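Toll-like receptor 6, Variable lymphocyte receptor B (Mus musculus, PDB 3A79) probably senses diacylated bacterial lipopeptides together with Toll-like receptor 2, its leucine-rich-repeat ectodomain being joined here to part of a hagfish variable lymphocyte receptor. Local coordinates at residues L128-F133 with C173-L178; V135-K140 with L151-A156; L397-M402 with A425-I430; L431-S436 with C447-V452. One frame throughout, in Å; residues are numbered along the deposited sequence.

Contact 1 of 4, residues L128-F133 with C173-L178; sequences LSFNDF and CILLDL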
loop_
_atom_site.group_PDB
_atom_site.type_symbol
_atom_site.label_atom_id
_atom_site.label_comp_id
_atom_site.label_asym_id
_atom_site.label_seq_id
_atom_site.Cartn_x
_atom_site.Cartn_y
_atom_site.Cartn_z
ATOM N N LEU B 128 7.117 -38.933 -24.731
ATOM C CA LEU B 128 6.094 -39.944 -24.437
ATOM C C LEU B 128 5.635 -39.872 -22.981
ATOM O O LEU B 128 5.134 -40.847 -22.430
ATOM C CB LEU B 128 6.619 -41.354 -24.722
ATOM C CG LEU B 128 7.452 -41.510 -25.986
ATOM C CD1 LEU B 128 8.092 -42.866 -26.000
ATOM C CD2 LEU B 128 6.594 -41.295 -27.218
ATOM N N SER B 129 5.814 -38.720 -22.352
ATOM C CA SER B 129 5.430 -38.573 -20.954
ATOM C C SER B 129 3.913 -38.546 -20.829
ATOM O O SER B 129 3.209 -38.360 -21.812
ATOM C CB SER B 129 6.061 -37.319 -20.340
ATOM O OG SER B 129 5.565 -36.151 -20.961
ATOM N N PHE B 130 3.421 -38.751 -19.616
ATOM C CA PHE B 130 1.990 -38.752 -19.334
ATOM C C PHE B 130 1.192 -39.625 -20.285
ATOM O O PHE B 130 0.319 -39.153 -21.005
ATOM C CB PHE B 130 1.448 -37.323 -19.294
ATOM C CG PHE B 130 2.202 -36.438 -18.357
ATOM C CD1 PHE B 130 3.351 -35.784 -18.776
ATOM C CD2 PHE B 130 1.790 -36.287 -17.043
ATOM C CE1 PHE B 130 4.066 -34.978 -17.907
ATOM C CE2 PHE B 130 2.507 -35.484 -16.164
ATOM C CZ PHE B 130 3.643 -34.829 -16.597
ATOM N N ASN B 131 1.510 -40.908 -20.295
ATOM C CA ASN B 131 0.698 -41.878 -21.006
ATOM C C ASN B 131 0.372 -43.019 -20.069
ATOM O O ASN B 131 0.514 -42.884 -18.855
ATOM C CB ASN B 131 1.407 -42.391 -22.249
ATOM C CG ASN B 131 1.737 -41.287 -23.211
ATOM O OD1 ASN B 131 2.737 -40.594 -23.050
ATOM N ND2 ASN B 131 0.899 -41.108 -24.220
ATOM N N ASP B 132 -0.063 -44.142 -20.626
ATOM C CA ASP B 132 -0.471 -45.254 -19.788
ATOM C C ASP B 132 0.444 -46.465 -19.943
ATOM O O ASP B 132 -0.011 -47.601 -19.994
ATOM C CB ASP B 132 -1.933 -45.623 -20.038
ATOM C CG ASP B 132 -2.689 -45.877 -18.746
ATOM O OD1 ASP B 132 -3.419 -44.956 -18.306
ATOM O OD2 ASP B 132 -2.531 -46.973 -18.153
ATOM N N PHE B 133 1.742 -46.212 -19.998
ATOM C CA PHE B 133 2.705 -47.289 -20.070
ATOM C C PHE B 133 2.805 -47.999 -18.743
ATOM O O PHE B 133 2.941 -47.363 -17.696
ATOM C CB PHE B 133 4.073 -46.765 -20.475
ATOM C CG PHE B 133 4.148 -46.357 -21.905
ATOM C CD1 PHE B 133 4.313 -45.022 -22.253
ATOM C CD2 PHE B 133 4.028 -47.307 -22.910
ATOM C CE1 PHE B 133 4.376 -44.644 -23.575
ATOM C CE2 PHE B 133 4.093 -46.943 -24.238
ATOM C CZ PHE B 133 4.266 -45.609 -24.573
ATOM N N CYS B 173 17.328 -33.170 -21.537
ATOM C CA CYS B 173 16.211 -33.329 -20.613
ATOM C C CYS B 173 15.649 -34.739 -20.608
ATOM O O CYS B 173 15.398 -35.326 -21.658
ATOM C CB CYS B 173 15.089 -32.311 -20.868
ATOM S SG CYS B 173 13.901 -32.177 -19.468
ATOM N N ILE B 174 15.485 -35.272 -19.401
ATOM C CA ILE B 174 14.697 -36.468 -19.160
ATOM C C ILE B 174 13.483 -36.053 -18.347
ATOM O O ILE B 174 13.584 -35.699 -17.173
ATOM C CB ILE B 174 15.495 -37.561 -18.402
ATOM C CG1 ILE B 174 16.646 -38.067 -19.272
ATOM C CG2 ILE B 174 14.584 -38.727 -18.007
ATOM C CD1 ILE B 174 17.105 -39.446 -18.919
ATOM N N LEU B 175 12.332 -36.052 -18.996
ATOM C CA LEU B 175 11.096 -35.777 -18.302
ATOM C C LEU B 175 10.471 -37.120 -17.969
ATOM O O LEU B 175 10.309 -37.964 -18.845
ATOM C CB LEU B 175 10.156 -34.932 -19.167
ATOM C CG LEU B 175 8.790 -34.789 -18.504
ATOM C CD1 LEU B 175 8.894 -33.941 -17.255
ATOM C CD2 LEU B 175 7.785 -34.223 -19.440
ATOM N N LEU B 176 10.134 -37.319 -16.700
ATOM C CA LEU B 176 9.615 -38.599 -16.234
ATOM C C LEU B 176 8.476 -38.408 -15.245
ATOM O O LEU B 176 8.604 -37.664 -14.272
ATOM C CB LEU B 176 10.739 -39.372 -15.572
ATOM C CG LEU B 176 10.486 -40.747 -14.981
ATOM C CD1 LEU B 176 9.690 -41.625 -15.937
ATOM C CD2 LEU B 176 11.848 -41.355 -14.675
ATOM N N ASP B 177 7.353 -39.068 -15.489
ATOM C CA ASP B 177 6.219 -38.869 -14.606
ATOM C C ASP B 177 5.706 -40.146 -13.964
ATOM O O ASP B 177 5.529 -41.182 -14.610
ATOM C CB ASP B 177 5.081 -38.171 -15.317
ATOM C CG ASP B 177 4.201 -39.133 -16.053
ATOM O OD1 ASP B 177 4.508 -39.406 -17.220
ATOM O OD2 ASP B 177 3.204 -39.613 -15.474
ATOM N N LEU B 178 5.438 -40.018 -12.676
ATOM C CA LEU B 178 5.057 -41.110 -11.817
ATOM C C LEU B 178 3.615 -40.875 -11.405
ATOM O O LEU B 178 3.231 -41.119 -10.261
ATOM C CB LEU B 178 5.924 -41.063 -10.562
ATOM C CG LEU B 178 7.451 -41.222 -10.511
ATOM C CD1 LEU B 178 7.785 -42.561 -9.911
ATOM C CD2 LEU B 178 8.159 -41.003 -11.844
#
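Phe130 and Asp177 carry this contact within the Toll-like receptor 6 part, with Ser129 and Leu175 packed beside them. The polar element is a bond from the backbone N of Phe130 to OD1 of Asp177, at 2.7 Å and with an N-H...O angle of 155°; it is somewhat doubtful, because the position of OD1 is less certain. With chi1 at 86°, the carboxylate of Asp177 is swung between its own N and carbonyl carbon, and its other oxygen, OD2, accepts from the backbone N of Val179. The hydroxyl of Ser129 bonds to Asp127.

The aromatic element is a stack. The ring of Phe130 and the carboxylate plane of Asp177 are only 4° apart, and Asp177 CB makes a CH-pi contact, 4.0 Å from the centroid of the Phe130 ring and toward its rim. The Phe130 ring also stacks with that of His109.

The apolar element is Leu175, whose CD2 methyl lies at the ring edge, 4.1 Å from Phe130 CE1, and 3.7 Å from Ser129 CB.

Strand 150-154 separates strand 125-127, which precedes Phe130, from strand 171-178, so the aspartate side chain reaches across an intervening repeat strand. The geometry implies that Asp177 meets the loop at Phe130 in two ways: an oxygen appears to receive the N-H, while the methylene sits over the ring face and the carboxylate plane runs nearly parallel to the ring.

Contact 2 of 4, residues V135-K140 with L151-A156; sequences VLPVCK and LGLSAA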
loop_
_atom_site.group_PDB
_atom_site.type_symbol
_atom_site.label_atom_id
_atom_site.label_comp_id
_atom_site.label_asym_id
_atom_site.label_seq_id
_atom_site.Cartn_x
_atom_site.Cartn_y
_atom_site.Cartn_z
ATOM N N VAL B 135 5.333 -50.322 -18.113
ATOM C CA VAL B 135 6.746 -50.157 -17.813
ATOM C C VAL B 135 7.453 -49.298 -18.864
ATOM O O VAL B 135 7.110 -49.341 -20.045
ATOM C CB VAL B 135 7.450 -51.527 -17.668
ATOM C CG1 VAL B 135 8.054 -51.972 -18.995
ATOM C CG2 VAL B 135 8.521 -51.452 -16.581
ATOM N N LEU B 136 8.425 -48.505 -18.418
ATOM C CA LEU B 136 9.239 -47.664 -19.302
ATOM C C LEU B 136 9.489 -48.276 -20.691
ATOM O O LEU B 136 10.195 -49.269 -20.803
ATOM C CB LEU B 136 10.573 -47.374 -18.617
ATOM C CG LEU B 136 10.854 -45.977 -18.058
ATOM C CD1 LEU B 136 9.588 -45.120 -17.943
ATOM C CD2 LEU B 136 11.630 -46.056 -16.733
ATOM N N PRO B 137 8.939 -47.658 -21.757
ATOM C CA PRO B 137 8.930 -48.173 -23.138
ATOM C C PRO B 137 10.266 -48.084 -23.885
ATOM O O PRO B 137 10.281 -48.275 -25.099
ATOM C CB PRO B 137 7.930 -47.253 -23.849
ATOM C CG PRO B 137 7.364 -46.360 -22.800
ATOM C CD PRO B 137 8.342 -46.316 -21.693
ATOM N N VAL B 138 11.354 -47.789 -23.185
ATOM C CA VAL B 138 12.667 -47.670 -23.804
ATOM C C VAL B 138 13.221 -49.036 -24.182
ATOM O O VAL B 138 13.683 -49.776 -23.312
ATOM C CB VAL B 138 13.661 -47.018 -22.836
ATOM C CG1 VAL B 138 15.049 -46.923 -23.468
ATOM C CG2 VAL B 138 13.156 -45.653 -22.412
ATOM N N CYS B 139 13.178 -49.372 -25.472
ATOM C CA CYS B 139 13.720 -50.644 -25.954
ATOM C C CYS B 139 15.214 -50.517 -26.243
ATOM O O CYS B 139 15.764 -49.421 -26.225
ATOM C CB CYS B 139 13.012 -51.117 -27.229
ATOM S SG CYS B 139 11.221 -51.378 -27.187
ATOM N N LYS B 140 15.865 -51.637 -26.542
ATOM C CA LYS B 140 17.308 -51.635 -26.761
ATOM C C LYS B 140 17.740 -50.800 -27.975
ATOM O O LYS B 140 18.867 -50.307 -28.027
ATOM C CB LYS B 140 17.841 -53.072 -26.874
ATOM C CG LYS B 140 17.520 -53.772 -28.189
ATOM C CD LYS B 140 18.411 -54.982 -28.376
ATOM C CE LYS B 140 17.721 -56.067 -29.189
ATOM N NZ LYS B 140 18.559 -57.314 -29.298
ATOM N N LEU B 151 14.097 -36.531 -23.863
ATOM C CA LEU B 151 13.367 -37.781 -23.712
ATOM C C LEU B 151 12.307 -37.659 -22.624
ATOM O O LEU B 151 12.606 -37.274 -21.501
ATOM C CB LEU B 151 14.330 -38.919 -23.400
ATOM C CG LEU B 151 13.677 -40.291 -23.270
ATOM C CD1 LEU B 151 12.699 -40.504 -24.408
ATOM C CD2 LEU B 151 14.731 -41.375 -23.249
ATOM N N GLY B 152 11.064 -37.975 -22.974
ATOM C CA GLY B 152 9.955 -37.851 -22.049
ATOM C C GLY B 152 9.305 -39.201 -21.863
ATOM O O GLY B 152 8.910 -39.841 -22.829
ATOM N N LEU B 153 9.191 -39.641 -20.617
ATOM C CA LEU B 153 8.718 -40.985 -20.330
ATOM C C LEU B 153 7.720 -41.023 -19.179
ATOM O O LEU B 153 7.667 -40.109 -18.349
ATOM C CB LEU B 153 9.911 -41.875 -20.002
ATOM C CG LEU B 153 10.932 -41.926 -21.131
ATOM C CD1 LEU B 153 12.231 -42.489 -20.641
ATOM C CD2 LEU B 153 10.383 -42.756 -22.268
ATOM N N SER B 154 6.927 -42.088 -19.136
ATOM C CA SER B 154 6.059 -42.348 -17.996
ATOM C C SER B 154 5.858 -43.837 -17.816
ATOM O O SER B 154 5.900 -44.611 -18.774
ATOM C CB SER B 154 4.705 -41.680 -18.164
ATOM O OG SER B 154 3.849 -42.447 -18.975
ATOM N N ALA B 155 5.619 -44.233 -16.577
ATOM C CA ALA B 155 5.475 -45.636 -16.266
ATOM C C ALA B 155 4.898 -45.809 -14.873
ATOM O O ALA B 155 4.776 -44.846 -14.121
ATOM C CB ALA B 155 6.816 -46.315 -16.374
ATOM N N ALA B 156 4.546 -47.047 -14.542
ATOM C CA ALA B 156 3.988 -47.390 -13.241
ATOM C C ALA B 156 4.914 -48.340 -12.453
ATOM O O ALA B 156 4.728 -48.567 -11.248
ATOM C CB ALA B 156 2.610 -48.000 -13.418
#
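Leu136, Pro137 and Val138, in the loop leading to strand 150-154 of the Toll-like receptor 6 part, pack on Leu153 and Ala155. The contact is entirely apolar between the side chains. Leu136 reaches in with its CD1 branch, which sits between the CB atoms of two residues: 3.4 Å from Ala155 CB and 3.9 Å from Leu153 CB. The same methyl lies 3.8 Å from the backbone O of Ser154.

Leu153 splits its two branches between partners. Its CD1 is 3.7 Å from Val138 CG2, the two side chains crossing at about a right angle, whereas its CD2 is 4.1 Å from Pro137 CD, where the side chains run past each other in opposite directions. Leu153 CG stands anti to its carbonyl carbon (chi1 -58°), which directs the fork at Val138 and Pro137.

Beyond the two segments, Leu136 and Leu153 both meet Leu176 of the next strand, and Val138 and Leu153 both meet Leu163. Cys139, next to Val138, is tied to Cys117 by a disulfide. With hydrocarbon on both sides, the loop is held to the strand by shape and burial, as part of the leucine-rich interior of the repeat solenoid.

Contact 3 of 4, residues L397-M402 with A425-I430; sequences LMTKNM and AWAESI. With NAG (2-acetamido-2-deoxy-beta-D-glucopyranose), chain H.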
loop_
_atom_site.group_PDB
_atom_site.type_symbol
_atom_site.label_atom_id
_atom_site.label_comp_id
_atom_site.label_asym_id
_atom_site.label_seq_id
_atom_site.Cartn_x
_atom_site.Cartn_y
_atom_site.Cartn_z
ATOM N N LEU B 397 17.028 5.850 6.266
ATOM C CA LEU B 397 17.619 5.497 7.549
ATOM C C LEU B 397 17.915 4.001 7.603
ATOM O O LEU B 397 18.745 3.547 8.393
ATOM C CB LEU B 397 16.683 5.903 8.692
ATOM C CG LEU B 397 17.220 5.767 10.121
ATOM C CD1 LEU B 397 18.268 6.834 10.422
ATOM C CD2 LEU B 397 16.091 5.801 11.152
ATOM N N MET B 398 17.230 3.247 6.750
ATOM C CA MET B 398 17.405 1.804 6.661
ATOM C C MET B 398 18.804 1.409 6.204
ATOM O O MET B 398 19.384 0.449 6.705
ATOM C CB MET B 398 16.388 1.226 5.687
ATOM C CG MET B 398 16.636 -0.228 5.329
ATOM S SD MET B 398 15.300 -0.862 4.311
ATOM C CE MET B 398 15.916 -0.497 2.671
ATOM N N THR B 399 19.342 2.150 5.246
ATOM C CA THR B 399 20.629 1.813 4.650
ATOM C C THR B 399 21.810 2.386 5.433
ATOM O O THR B 399 22.963 2.203 5.048
ATOM C CB THR B 399 20.702 2.298 3.184
ATOM O OG1 THR B 399 20.719 3.732 3.142
ATOM C CG2 THR B 399 19.500 1.789 2.402
ATOM N N LYS B 400 21.515 3.074 6.532
ATOM C CA LYS B 400 22.539 3.750 7.323
ATOM C C LYS B 400 23.807 2.910 7.509
ATOM O O LYS B 400 24.921 3.395 7.307
ATOM C CB LYS B 400 21.971 4.181 8.682
ATOM C CG LYS B 400 22.958 4.948 9.556
ATOM C CD LYS B 400 22.280 5.613 10.755
ATOM C CE LYS B 400 21.976 4.627 11.877
ATOM N NZ LYS B 400 21.915 5.311 13.208
ATOM N N ASN B 401 23.639 1.651 7.889
ATOM C CA ASN B 401 24.786 0.785 8.137
ATOM C C ASN B 401 24.859 -0.432 7.198
ATOM O O ASN B 401 25.086 -1.566 7.610
ATOM C CB ASN B 401 24.852 0.421 9.621
ATOM C CG ASN B 401 25.666 1.424 10.417
ATOM O OD1 ASN B 401 26.818 1.705 10.073
ATOM N ND2 ASN B 401 25.077 1.978 11.477
ATOM N N MET B 402 24.668 -0.155 5.914
ATOM C CA MET B 402 24.656 -1.168 4.876
ATOM C C MET B 402 25.868 -0.942 4.011
ATOM O O MET B 402 25.774 -0.830 2.797
ATOM C CB MET B 402 23.384 -1.058 4.040
ATOM C CG MET B 402 22.128 -1.402 4.811
ATOM S SD MET B 402 20.801 -1.909 3.717
ATOM C CE MET B 402 19.645 -2.659 4.869
ATOM N N ALA B 425 20.045 10.366 5.962
ATOM C CA ALA B 425 21.066 9.449 6.484
ATOM C C ALA B 425 21.379 8.327 5.494
ATOM O O ALA B 425 21.535 7.173 5.896
ATOM C CB ALA B 425 20.623 8.851 7.815
ATOM N N TRP B 426 21.477 8.666 4.208
ATOM C CA TRP B 426 21.694 7.660 3.164
ATOM C C TRP B 426 23.033 6.955 3.296
ATOM O O TRP B 426 23.985 7.496 3.855
ATOM C CB TRP B 426 21.585 8.272 1.760
ATOM C CG TRP B 426 20.184 8.337 1.212
ATOM C CD1 TRP B 426 19.470 9.460 0.947
ATOM C CD2 TRP B 426 19.334 7.232 0.865
ATOM N NE1 TRP B 426 18.233 9.134 0.462
ATOM C CE2 TRP B 426 18.122 7.771 0.399
ATOM C CE3 TRP B 426 19.480 5.841 0.907
ATOM C CZ2 TRP B 426 17.060 6.970 -0.028
ATOM C CZ3 TRP B 426 18.422 5.046 0.484
ATOM C CH2 TRP B 426 17.231 5.613 0.024
ATOM N N ALA B 427 23.096 5.737 2.776
ATOM C CA ALA B 427 24.358 5.029 2.683
ATOM C C ALA B 427 25.197 5.722 1.626
ATOM O O ALA B 427 24.790 5.855 0.478
ATOM C CB ALA B 427 24.132 3.574 2.322
ATOM N N GLU B 428 26.378 6.162 2.028
ATOM C CA GLU B 428 27.237 6.971 1.178
ATOM C C GLU B 428 27.660 6.215 -0.078
ATOM O O GLU B 428 28.329 6.761 -0.948
ATOM C CB GLU B 428 28.466 7.413 1.979
ATOM C CG GLU B 428 28.139 7.979 3.376
ATOM C CD GLU B 428 27.565 6.937 4.345
ATOM O OE1 GLU B 428 26.601 7.260 5.077
ATOM O OE2 GLU B 428 28.073 5.794 4.373
ATOM N N SER B 429 27.243 4.963 -0.179
ATOM C CA SER B 429 27.776 4.067 -1.195
ATOM C C SER B 429 26.808 3.724 -2.329
ATOM O O SER B 429 27.205 3.082 -3.306
ATOM C CB SER B 429 28.286 2.779 -0.532
ATOM O OG SER B 429 27.281 2.170 0.271
ATOM N N ILE B 430 25.548 4.134 -2.204
ATOM C CA ILE B 430 24.547 3.812 -3.226
ATOM C C ILE B 430 24.918 4.407 -4.584
ATOM O O ILE B 430 25.281 5.581 -4.677
ATOM C CB ILE B 430 23.142 4.327 -2.852
ATOM C CG1 ILE B 430 22.878 4.195 -1.347
ATOM C CG2 ILE B 430 22.089 3.603 -3.669
ATOM C CD1 ILE B 430 23.108 2.814 -0.802
HETATM C C1 NAG H . 26.012 2.886 12.117
HETATM C C2 NAG H . 27.305 2.576 12.874
HETATM C C3 NAG H . 27.721 3.701 13.823
HETATM C C4 NAG H . 27.767 5.025 13.050
HETATM C C5 NAG H . 26.422 5.274 12.348
HETATM C C6 NAG H . 26.417 6.545 11.492
HETATM C C7 NAG H . 27.726 0.243 13.067
HETATM C C8 NAG H . 29.048 0.467 12.382
HETATM N N2 NAG H . 27.145 1.323 13.578
HETATM O O3 NAG H . 28.944 3.410 14.486
HETATM O O4 NAG H . 28.131 6.068 13.945
HETATM O O5 NAG H . 26.045 4.179 11.523
HETATM O O6 NAG H . 26.804 6.278 10.159
HETATM O O7 NAG H . 27.227 -0.880 13.131
#
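Thr399 and Ala427 join two loops by one hydrogen bond within a mostly apolar packing, where consecutive coils of the Toll-like receptor 6 solenoid lie side by side. Residues 397-402 begin at the last residue of helix 394-397 and lead toward strand 407-409; residues 425-430 lead to the next strand, 432-434.

The bond runs from Ala427 N to Thr399 OG1, 3.1 Å long with an N-H...O angle of 139°, noticeably bent. Thr399 chi1 of 68° puts the hydroxyl between its own N and carbonyl carbon, and there OG1 also bonds to the backbone O of Ala396. One hydroxyl thus joins the backbone of Ala396 to that of Ala427. The CB of Ala427 packs 3.8 Å from Thr399 CB.

Trp426 approaches Thr399 with the CE3-CZ3 side of its indole, CZ3 being 3.9 Å from Thr399 CG2; the approach is oblique to the ring. At its other side, Trp426 NE1 donates to Cys447 O, fixing the rotation of the indole from the following coil. Nearer the surface, Leu397 CD1 lies 4.1 Å from Ala425 CB. The type I turn Ala427-Ile430 brings Ser429 round to bond with Leu405 O through its hydroxyl.

Asn401 bears the glycan: its ND2 is bonded covalently to C1 of an N-acetylglucosamine, and Lys400, its CG anti to the backbone N (chi1 -178°), runs beside this sugar with CG 3.7 Å from O5. Loops of successive coils stacked side by side are characteristic of a leucine-rich-repeat solenoid.

Contact 4 of 4, residues L431-S436 with C447-V452; sequences LVLNLS and CLPPKV. With NAG (2-acetamido-2-deoxy-beta-D-glucopyranose), chain I.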
loop_
_atom_site.group_PDB
_atom_site.type_symbol
_atom_site.label_atom_id
_atom_site.label_comp_id
_atom_site.label_asym_id
_atom_site.label_seq_id
_atom_site.Cartn_x
_atom_site.Cartn_y
_atom_site.Cartn_z
ATOM N N LEU B 431 24.829 3.602 -5.638
ATOM C CA LEU B 431 25.138 4.085 -6.982
ATOM C C LEU B 431 23.900 4.033 -7.859
ATOM O O LEU B 431 23.694 4.892 -8.711
ATOM C CB LEU B 431 26.260 3.270 -7.638
ATOM C CG LEU B 431 27.578 3.045 -6.889
ATOM C CD1 LEU B 431 28.569 2.320 -7.787
ATOM C CD2 LEU B 431 28.163 4.356 -6.377
ATOM N N VAL B 432 23.077 3.016 -7.650
ATOM C CA VAL B 432 21.842 2.878 -8.404
ATOM C C VAL B 432 20.644 2.857 -7.466
ATOM O O VAL B 432 20.563 2.048 -6.551
ATOM C CB VAL B 432 21.851 1.605 -9.249
ATOM C CG1 VAL B 432 20.649 1.590 -10.183
ATOM C CG2 VAL B 432 23.169 1.503 -10.016
ATOM N N LEU B 433 19.711 3.760 -7.695
ATOM C CA LEU B 433 18.593 3.922 -6.786
ATOM C C LEU B 433 17.291 4.073 -7.566
ATOM O O LEU B 433 16.969 5.166 -8.047
ATOM C CB LEU B 433 18.827 5.145 -5.893
ATOM C CG LEU B 433 17.742 5.474 -4.872
ATOM C CD1 LEU B 433 17.496 4.255 -4.025
ATOM C CD2 LEU B 433 18.133 6.666 -4.010
ATOM N N ASN B 434 16.552 2.973 -7.709
ATOM C CA ASN B 434 15.253 3.033 -8.363
ATOM C C ASN B 434 14.172 3.484 -7.383
ATOM O O ASN B 434 13.838 2.765 -6.435
ATOM C CB ASN B 434 14.882 1.709 -9.040
ATOM C CG ASN B 434 13.767 1.880 -10.062
ATOM O OD1 ASN B 434 12.637 2.221 -9.711
ATOM N ND2 ASN B 434 14.094 1.704 -11.340
ATOM N N LEU B 435 13.660 4.696 -7.604
ATOM C CA LEU B 435 12.610 5.272 -6.777
ATOM C C LEU B 435 11.349 5.384 -7.598
ATOM O O LEU B 435 10.386 6.027 -7.178
ATOM C CB LEU B 435 13.011 6.659 -6.283
ATOM C CG LEU B 435 14.133 6.706 -5.245
ATOM C CD1 LEU B 435 14.768 8.089 -5.175
ATOM C CD2 LEU B 435 13.610 6.276 -3.882
ATOM N N SER B 436 11.358 4.740 -8.763
ATOM C CA SER B 436 10.317 4.930 -9.770
ATOM C C SER B 436 8.981 4.320 -9.368
ATOM O O SER B 436 8.937 3.228 -8.818
ATOM C CB SER B 436 10.773 4.357 -11.117
ATOM O OG SER B 436 10.350 3.016 -11.293
ATOM N N CYS B 447 17.372 14.992 -0.264
ATOM C CA CYS B 447 17.920 13.815 0.392
ATOM C C CYS B 447 18.215 12.694 -0.608
ATOM O O CYS B 447 17.356 11.857 -0.888
ATOM C CB CYS B 447 16.925 13.335 1.458
ATOM S SG CYS B 447 17.505 12.052 2.611
ATOM N N LEU B 448 19.426 12.681 -1.150
ATOM C CA LEU B 448 19.829 11.631 -2.081
ATOM C C LEU B 448 21.269 11.206 -1.834
ATOM O O LEU B 448 22.121 12.034 -1.516
ATOM C CB LEU B 448 19.673 12.092 -3.532
ATOM C CG LEU B 448 18.268 12.393 -4.059
ATOM C CD1 LEU B 448 18.343 13.453 -5.145
ATOM C CD2 LEU B 448 17.541 11.139 -4.558
ATOM N N PRO B 449 21.542 9.903 -1.986
ATOM C CA PRO B 449 22.866 9.320 -1.746
ATOM C C PRO B 449 23.992 10.142 -2.379
ATOM O O PRO B 449 23.934 10.458 -3.564
ATOM C CB PRO B 449 22.759 7.948 -2.411
ATOM C CG PRO B 449 21.320 7.598 -2.296
ATOM C CD PRO B 449 20.562 8.890 -2.417
ATOM N N PRO B 450 25.012 10.490 -1.582
ATOM C CA PRO B 450 26.102 11.351 -2.046
ATOM C C PRO B 450 26.578 11.031 -3.466
ATOM O O PRO B 450 26.491 11.891 -4.337
ATOM C CB PRO B 450 27.209 11.078 -1.026
ATOM C CG PRO B 450 26.466 10.780 0.240
ATOM C CD PRO B 450 25.192 10.078 -0.177
ATOM N N LYS B 451 27.052 9.813 -3.704
ATOM C CA LYS B 451 27.712 9.499 -4.967
ATOM C C LYS B 451 26.822 8.777 -5.994
ATOM O O LYS B 451 27.312 7.893 -6.704
ATOM C CB LYS B 451 28.975 8.652 -4.708
ATOM C CG LYS B 451 30.119 9.347 -3.950
ATOM C CD LYS B 451 30.986 10.215 -4.886
ATOM C CE LYS B 451 32.173 10.885 -4.167
ATOM N NZ LYS B 451 33.456 10.097 -4.191
ATOM N N VAL B 452 25.538 9.139 -6.099
ATOM C CA VAL B 452 24.644 8.410 -7.015
ATOM C C VAL B 452 25.089 8.492 -8.469
ATOM O O VAL B 452 25.671 9.489 -8.885
ATOM C CB VAL B 452 23.184 8.897 -6.979
ATOM C CG1 VAL B 452 22.245 7.755 -7.416
ATOM C CG2 VAL B 452 22.813 9.414 -5.609
HETATM C C1 NAG I . 13.835 0.367 -11.824
HETATM C C2 NAG I . 14.455 0.246 -13.218
HETATM C C3 NAG I . 13.487 0.200 -14.399
HETATM C C4 NAG I . 12.106 -0.375 -14.093
HETATM C C5 NAG I . 11.564 -0.071 -12.696
HETATM C C6 NAG I . 10.450 -1.080 -12.394
HETATM C C7 NAG I . 16.507 1.266 -14.043
HETATM C C8 NAG I . 16.877 2.398 -14.964
HETATM N N2 NAG I . 15.347 1.378 -13.408
HETATM O O3 NAG I . 14.099 -0.577 -15.416
HETATM O O4 NAG I . 11.201 0.167 -15.043
HETATM O O5 NAG I . 12.521 -0.143 -11.650
HETATM O O6 NAG I . 9.630 -0.678 -11.315
HETATM O O7 NAG I . 17.244 0.291 -13.896
#
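Leu433 meets the puckered aliphatic ring of Pro449 along its CG-CD side: Leu433 CD2 is 3.7 Å from both Pro449 CG and Pro449 CD, the two side chains crossing at about a right angle. The planar group here, the amide of Asn434, belongs to the glycan side of the strand. Its ND2 is bonded covalently to C1 of an N-acetylglucosamine, while OD1 accepts from Ser436 N in an Asx turn (3.0 Å) and from the Ser436 hydroxyl, both bonds less certain because OD1 is crowded in the model. Asn434-Leu435-Ser436 reads as an N-glycosylation sequon, and Ser436 OG lies 3.6 Å from C5 of the sugar.

Leu435 CD1 and Leu448 CD2 add an apolar contact at 4.2 Å. Two methyl-to-carbonyl van der Waals contacts lie just before the strand: Leu431 puts CD2 3.7 Å from the backbone O of Lys451, and Val452 CG1, anti to its own N (chi1 -154°), lies 3.5 Å from Leu431 O.

Strand 432-434 has strands 407-409 and 454-456 as its neighbours, and Cys447 holds the loop to Cys424 through a disulfide. Leu433 and Leu435 point at the loop, while Asn434 between them carries the sugar. Two leucines separated by one residue, at the end of strand 432-434 and just after it, are the LxL of a leucine-rich repeat, here in the Toll-like receptor 6 part.

The four contacts form two pairs at opposite sides of the chain's centre, all in the Toll-like receptor 6 part. Contacts 1 and 2 have centres about 7 Å apart and lie on neighbouring strands, 171-178 in contact 1 and 150-154 in contact 2, with Leu175 O 2.7 Å from Leu153 N, a probable hydrogen bond. Contacts 3 and 4 lie about 10 Å apart between centres and meet directly, Trp426 CD1 packing 3.6 Å from Pro449 CD. Between the pairs, centres are 51 to 57 Å apart, and the pairs do not touch, their nearest atoms being about 35 to 44 Å apart. Contacts 3 and 4 each carry a glycan, on Asn401 and Asn434, whereas Phe130 in contact 1 is about 10 Å from the nearest sugars.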